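Local coordinates for protein BAG family molecular chaperone regulator 1 (Arabidopsis thaliana, PDB 4HWC) that probably acts as a co-chaperone that binds the ATPase domain of HSP70/HSC70 chaperones through its BAG domain and regulates programmed cell death and stress responses, at residues K7-I12 with D56-E61; L14-L19 with V72-N77. All coordinates share one frame; numbering follows the deposited sequence.

Interaction 1 of 2, residues K7-I12 with D56-E61; sequences KAISDI and DAIVAE
Ile58, in the loop 56-61, faces Ile9 on the helical segment 7-12, and the CA atoms of these two residues are the nearest CA pair across the contact, 7.8 Å apart. The side-chain contact is apolar and hangs on the one loop isoleucine. Its CG1 lies anti to the carbonyl carbon (chi1 -62°) and the chain is extended beyond it, which carries CD1 out to the helix. There CD1 of Ile58 meets CD1 of Ile12 tip to tip at 3.5 Å. Against Ile9 the approach is oblique: the flank of that side chain, its CG1, is 3.8 Å from Ile58 CD1, and both CG1 and CD1 of Ile9 rest near the second branch of the loop residue, Ile58 CG2. Ala8 adds a looser edge, its CB 4.5 Å from Ile58 CD1. Cutting Ile58 back to an alanine would probably deprive Ile12 CD1 and the flank of Ile9 of their apolar partner and open a gap between loop and helix. Ile58 sits between helix 38-55 and helix 62-88 and also touches Arg68 of the latter; Ile9 packs on Val64, Arg68 and Gln71 of helix 62-88, whereas Ile12 turns to Glu51, Lys54 and Leu55 of helix 38-55.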
loop_
_atom_site.group_PDB
_atom_site.type_symbol
_atom_site.label_atom_id
_atom_site.label_comp_id
_atom_site.label_asym_id
_atom_site.label_seq_id
_atom_site.Cartn_x
_atom_site.Cartn_y
_atom_site.Cartn_z
ATOM N N LYS A 7 10.198 12.695 -8.427
ATOM C CA LYS A 7 11.096 12.122 -7.424
ATOM C C LYS A 7 10.401 11.789 -6.102
ATOM O O LYS A 7 10.579 10.698 -5.555
ATOM C CB LYS A 7 12.257 13.082 -7.157
ATOM C CG LYS A 7 13.180 12.687 -6.002
ATOM C CD LYS A 7 14.104 11.521 -6.349
ATOM C CE LYS A 7 13.367 10.189 -6.408
ATOM N NZ LYS A 7 14.288 9.059 -6.715
ATOM N N ALA A 8 9.619 12.735 -5.591
ATOM C CA ALA A 8 8.899 12.557 -4.333
ATOM C C ALA A 8 7.887 11.411 -4.400
ATOM O O ALA A 8 7.497 10.848 -3.372
ATOM C CB ALA A 8 8.192 13.848 -3.964
ATOM N N ILE A 9 7.452 11.084 -5.610
ATOM C CA ILE A 9 6.489 10.007 -5.809
ATOM C C ILE A 9 7.231 8.680 -5.900
ATOM O O ILE A 9 6.799 7.684 -5.324
ATOM C CB ILE A 9 5.662 10.234 -7.094
ATOM C CG1 ILE A 9 4.822 11.503 -6.947
ATOM C CG2 ILE A 9 4.755 9.042 -7.353
ATOM C CD1 ILE A 9 4.125 11.923 -8.229
ATOM N N SER A 10 8.353 8.671 -6.617
ATOM C CA SER A 10 9.155 7.458 -6.754
ATOM C C SER A 10 9.634 7.035 -5.372
ATOM O O SER A 10 9.979 5.876 -5.147
ATOM C CB SER A 10 10.362 7.704 -7.665
ATOM O OG SER A 10 9.966 7.847 -9.018
ATOM N N ASP A 11 9.650 7.996 -4.451
ATOM C CA ASP A 11 10.069 7.755 -3.079
ATOM C C ASP A 11 8.959 7.045 -2.304
ATOM O O ASP A 11 9.212 6.078 -1.587
ATOM C CB ASP A 11 10.421 9.079 -2.404
ATOM C CG ASP A 11 10.527 8.955 -0.900
ATOM O OD1 ASP A 11 9.478 9.026 -0.223
ATOM O OD2 ASP A 11 11.656 8.774 -0.394
ATOM N N ILE A 12 7.736 7.546 -2.442
ATOM C CA ILE A 12 6.580 6.945 -1.787
ATOM C C ILE A 12 6.446 5.562 -2.403
ATOM O O ILE A 12 6.050 4.600 -1.743
ATOM C CB ILE A 12 5.292 7.756 -2.072
ATOM C CG1 ILE A 12 5.319 9.063 -1.278
ATOM C CG2 ILE A 12 4.053 6.924 -1.745
ATOM C CD1 ILE A 12 4.119 9.956 -1.506
ATOM N N ASP A 56 -2.006 12.349 -1.569
ATOM C CA ASP A 56 -3.246 13.080 -1.832
ATOM C C ASP A 56 -2.859 14.555 -1.716
ATOM O O ASP A 56 -3.730 15.420 -1.592
ATOM C CB ASP A 56 -4.358 12.744 -0.825
ATOM C CG ASP A 56 -5.693 13.405 -1.163
ATOM O OD1 ASP A 56 -6.190 13.221 -2.294
ATOM O OD2 ASP A 56 -6.256 14.099 -0.290
ATOM N N ALA A 57 -1.558 14.841 -1.775
ATOM C CA ALA A 57 -1.071 16.214 -1.667
ATOM C C ALA A 57 0.110 16.556 -2.581
ATOM O O ALA A 57 0.658 17.654 -2.497
ATOM C CB ALA A 57 -0.704 16.515 -0.219
ATOM N N ILE A 58 0.513 15.628 -3.443
ATOM C CA ILE A 58 1.621 15.892 -4.356
ATOM C C ILE A 58 1.073 16.444 -5.669
ATOM O O ILE A 58 0.357 15.751 -6.384
ATOM C CB ILE A 58 2.423 14.612 -4.657
ATOM C CG1 ILE A 58 3.049 14.077 -3.368
ATOM C CG2 ILE A 58 3.496 14.903 -5.698
ATOM C CD1 ILE A 58 3.877 12.816 -3.563
ATOM N N VAL A 59 1.401 17.695 -5.982
ATOM C CA VAL A 59 0.916 18.300 -7.218
ATOM C C VAL A 59 1.899 18.085 -8.356
ATOM O O VAL A 59 3.103 18.308 -8.211
ATOM C CB VAL A 59 0.676 19.815 -7.064
ATOM C CG1 VAL A 59 0.117 20.378 -8.360
ATOM C CG2 VAL A 59 -0.292 20.077 -5.927
ATOM N N ALA A 60 1.372 17.643 -9.491
ATOM C CA ALA A 60 2.192 17.394 -10.658
ATOM C C ALA A 60 1.408 17.722 -11.918
ATOM O O ALA A 60 0.218 18.041 -11.863
ATOM C CB ALA A 60 2.631 15.934 -10.682
ATOM N N GLU A 61 2.089 17.650 -13.053
ATOM C CA GLU A 61 1.462 17.910 -14.336
ATOM C C GLU A 61 1.924 16.828 -15.293
ATOM O O GLU A 61 2.801 16.031 -14.956
ATOM C CB GLU A 61 1.873 19.279 -14.872
ATOM C CG GLU A 61 3.367 19.455 -15.010
ATOM C CD GLU A 61 3.738 20.342 -16.176
ATOM O OE1 GLU A 61 3.218 21.475 -16.253
ATOM O OE2 GLU A 61 4.553 19.907 -17.017
#

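Interaction 2 of 2, residues L14-L19 with V72-N77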
loop_
_atom_site.group_PDB
_atom_site.type_symbol
_atom_site.label_atom_id
_atom_site.label_comp_id
_atom_site.label_asym_id
_atom_site.label_seq_id
_atom_site.Cartn_x
_atom_site.Cartn_y
_atom_site.Cartn_z
ATOM N N LEU A 14 8.771 3.568 -3.306
ATOM C CA LEU A 14 9.695 2.628 -2.682
ATOM C C LEU A 14 9.094 2.071 -1.395
ATOM O O LEU A 14 9.253 0.893 -1.089
ATOM C CB LEU A 14 11.029 3.314 -2.384
ATOM C CG LEU A 14 11.811 3.832 -3.596
ATOM C CD1 LEU A 14 13.061 4.560 -3.126
ATOM C CD2 LEU A 14 12.176 2.672 -4.507
ATOM N N GLU A 15 8.402 2.925 -0.647
ATOM C CA GLU A 15 7.769 2.497 0.594
ATOM C C GLU A 15 6.563 1.618 0.278
ATOM O O GLU A 15 6.263 0.668 1.006
ATOM C CB GLU A 15 7.335 3.710 1.414
ATOM C CG GLU A 15 6.699 3.370 2.757
ATOM C CD GLU A 15 7.481 2.321 3.544
ATOM O OE1 GLU A 15 8.704 2.179 3.319
ATOM O OE2 GLU A 15 6.870 1.645 4.400
ATOM N N VAL A 16 5.861 1.938 -0.803
ATOM C CA VAL A 16 4.718 1.126 -1.193
ATOM C C VAL A 16 5.241 -0.245 -1.632
ATOM O O VAL A 16 4.574 -1.257 -1.421
ATOM C CB VAL A 16 3.918 1.795 -2.334
ATOM C CG1 VAL A 16 2.823 0.854 -2.837
ATOM C CG2 VAL A 16 3.278 3.081 -1.820
ATOM N N ASP A 17 6.430 -0.286 -2.238
ATOM C CA ASP A 17 7.008 -1.569 -2.655
ATOM C C ASP A 17 7.213 -2.451 -1.425
ATOM O O ASP A 17 6.904 -3.648 -1.437
ATOM C CB ASP A 17 8.385 -1.397 -3.321
ATOM C CG ASP A 17 8.317 -0.684 -4.650
ATOM O OD1 ASP A 17 7.261 -0.751 -5.309
ATOM O OD2 ASP A 17 9.335 -0.070 -5.044
ATOM N N ARG A 18 7.751 -1.851 -0.371
ATOM C CA ARG A 18 8.023 -2.582 0.856
ATOM C C ARG A 18 6.736 -3.006 1.544
ATOM O O ARG A 18 6.645 -4.122 2.043
ATOM C CB ARG A 18 8.860 -1.733 1.810
ATOM C CG ARG A 18 9.495 -2.530 2.950
ATOM C CD ARG A 18 10.159 -1.607 3.952
ATOM N NE ARG A 18 9.170 -0.794 4.653
ATOM C CZ ARG A 18 8.433 -1.227 5.671
ATOM N NH1 ARG A 18 8.575 -2.469 6.119
ATOM N NH2 ARG A 18 7.549 -0.418 6.237
ATOM N N LEU A 19 5.745 -2.118 1.583
ATOM C CA LEU A 19 4.478 -2.459 2.222
ATOM C C LEU A 19 3.787 -3.551 1.414
ATOM O O LEU A 19 3.079 -4.377 1.970
ATOM C CB LEU A 19 3.572 -1.223 2.340
ATOM C CG LEU A 19 4.113 -0.130 3.273
ATOM C CD1 LEU A 19 3.199 1.083 3.252
ATOM C CD2 LEU A 19 4.228 -0.684 4.687
ATOM N N VAL A 72 -1.443 5.847 -6.219
ATOM C CA VAL A 72 -2.664 5.878 -5.429
ATOM C C VAL A 72 -3.421 4.570 -5.650
ATOM O O VAL A 72 -3.941 3.969 -4.710
ATOM C CB VAL A 72 -3.565 7.056 -5.843
ATOM C CG1 VAL A 72 -4.936 6.903 -5.216
ATOM C CG2 VAL A 72 -2.930 8.382 -5.406
ATOM N N LYS A 73 -3.476 4.135 -6.903
ATOM C CA LYS A 73 -4.175 2.899 -7.253
ATOM C C LYS A 73 -3.519 1.692 -6.598
ATOM O O LYS A 73 -4.206 0.769 -6.154
ATOM C CB LYS A 73 -4.194 2.716 -8.772
ATOM C CG LYS A 73 -4.944 1.471 -9.243
ATOM C CD LYS A 73 -6.411 1.529 -8.839
ATOM C CE LYS A 73 -7.181 0.339 -9.413
ATOM N NZ LYS A 73 -8.616 0.414 -9.050
ATOM N N ARG A 74 -2.190 1.696 -6.546
ATOM C CA ARG A 74 -1.461 0.591 -5.927
ATOM C C ARG A 74 -1.869 0.452 -4.471
ATOM O O ARG A 74 -2.137 -0.647 -4.003
ATOM C CB ARG A 74 0.052 0.825 -5.983
ATOM C CG ARG A 74 0.711 0.425 -7.279
ATOM C CD ARG A 74 1.996 -0.337 -6.983
ATOM N NE ARG A 74 3.029 0.530 -6.448
ATOM C CZ ARG A 74 4.147 0.105 -5.869
ATOM N NH1 ARG A 74 5.019 0.989 -5.426
ATOM N NH2 ARG A 74 4.382 -1.191 -5.714
ATOM N N VAL A 75 -1.897 1.575 -3.754
ATOM C CA VAL A 75 -2.263 1.585 -2.343
ATOM C C VAL A 75 -3.704 1.137 -2.117
ATOM O O VAL A 75 -3.985 0.358 -1.203
ATOM C CB VAL A 75 -2.071 2.990 -1.725
ATOM C CG1 VAL A 75 -2.597 3.003 -0.290
ATOM C CG2 VAL A 75 -0.595 3.357 -1.731
ATOM N N GLN A 76 -4.618 1.641 -2.943
ATOM C CA GLN A 76 -6.015 1.255 -2.834
ATOM C C GLN A 76 -6.150 -0.261 -3.008
ATOM O O GLN A 76 -6.904 -0.913 -2.283
ATOM C CB GLN A 76 -6.853 1.992 -3.890
ATOM C CG GLN A 76 -7.036 3.482 -3.588
ATOM C CD GLN A 76 -7.685 4.255 -4.724
ATOM O OE1 GLN A 76 -8.100 5.404 -4.550
ATOM N NE2 GLN A 76 -7.763 3.637 -5.893
ATOM N N ASN A 77 -5.402 -0.819 -3.957
ATOM C CA ASN A 77 -5.452 -2.253 -4.212
ATOM C C ASN A 77 -4.934 -3.043 -3.019
ATOM O O ASN A 77 -5.524 -4.050 -2.646
ATOM C CB ASN A 77 -4.624 -2.628 -5.454
ATOM C CG ASN A 77 -5.296 -2.230 -6.754
ATOM O OD1 ASN A 77 -6.463 -1.854 -6.775
ATOM N ND2 ASN A 77 -4.555 -2.325 -7.853
#
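Arg74, on segment 72-77 of helix 62-88, reaches across to segment 14-19 of helix 5-31 and grips the carboxylate of Asp17 while its guanidinium lies against Val16. Both terminal nitrogens converge on one oxygen: NH1 of Arg74 is 2.8 Å and NH2 2.9 Å from Asp17 OD1, a forked, end-on salt bridge. Neither bond is straight, with N-H...O angles of 137° and 133°, as expected when two donors share an acceptor. NH2 meets OD1 nearly along its C-O bond, NH1 comes from above the carboxylate plane, and the two flat groups are turned 55° apart. NH1 has a second, weak hydrogen bond to the backbone oxygen of Ser13. Bends at chi2 and chi3 of Arg74 lay its guanidinium across Val16, whose CG1 sits 3.3 Å above the centre of one face. Deeper in, CG2 of Val16 touches CG2 of Val75 at 3.9 Å, the two side chains crossing at about a right angle. Within segment 14-19, Arg18 holds Glu15 side-on, NE to OE1 and NH2 to OE2; the latter pair, Arg18 NH2 and Glu15 OE2, lie 2.8 Å apart. The axes of the two short helical segments run nearly parallel, 10.7 Å at closest approach. A buried valine pair flanked by a salt bridge nearer the surface joins the first and third helices of the three-helix bundle that forms the BAG domain.

Interactions 1 and 2 share helix 5-31, their centres about 13 Å apart. The partner segments alternate along the chain: 7-12 and 14-19 come first, then, after helix 38-55, the loop 56-61 and finally 72-77 on helix 62-88. Interaction 1 lies near one end of the elongated bundle, its centre about 15 Å from the centre of the chain; interaction 2 is only about 3 Å from it. Helix 5-31 is therefore held at two levels, by apolar side-chain contact near its start and by mixed apolar and charged contact at mid-bundle, which ties both the second interhelical loop and the third helix to the first within a single BAG domain.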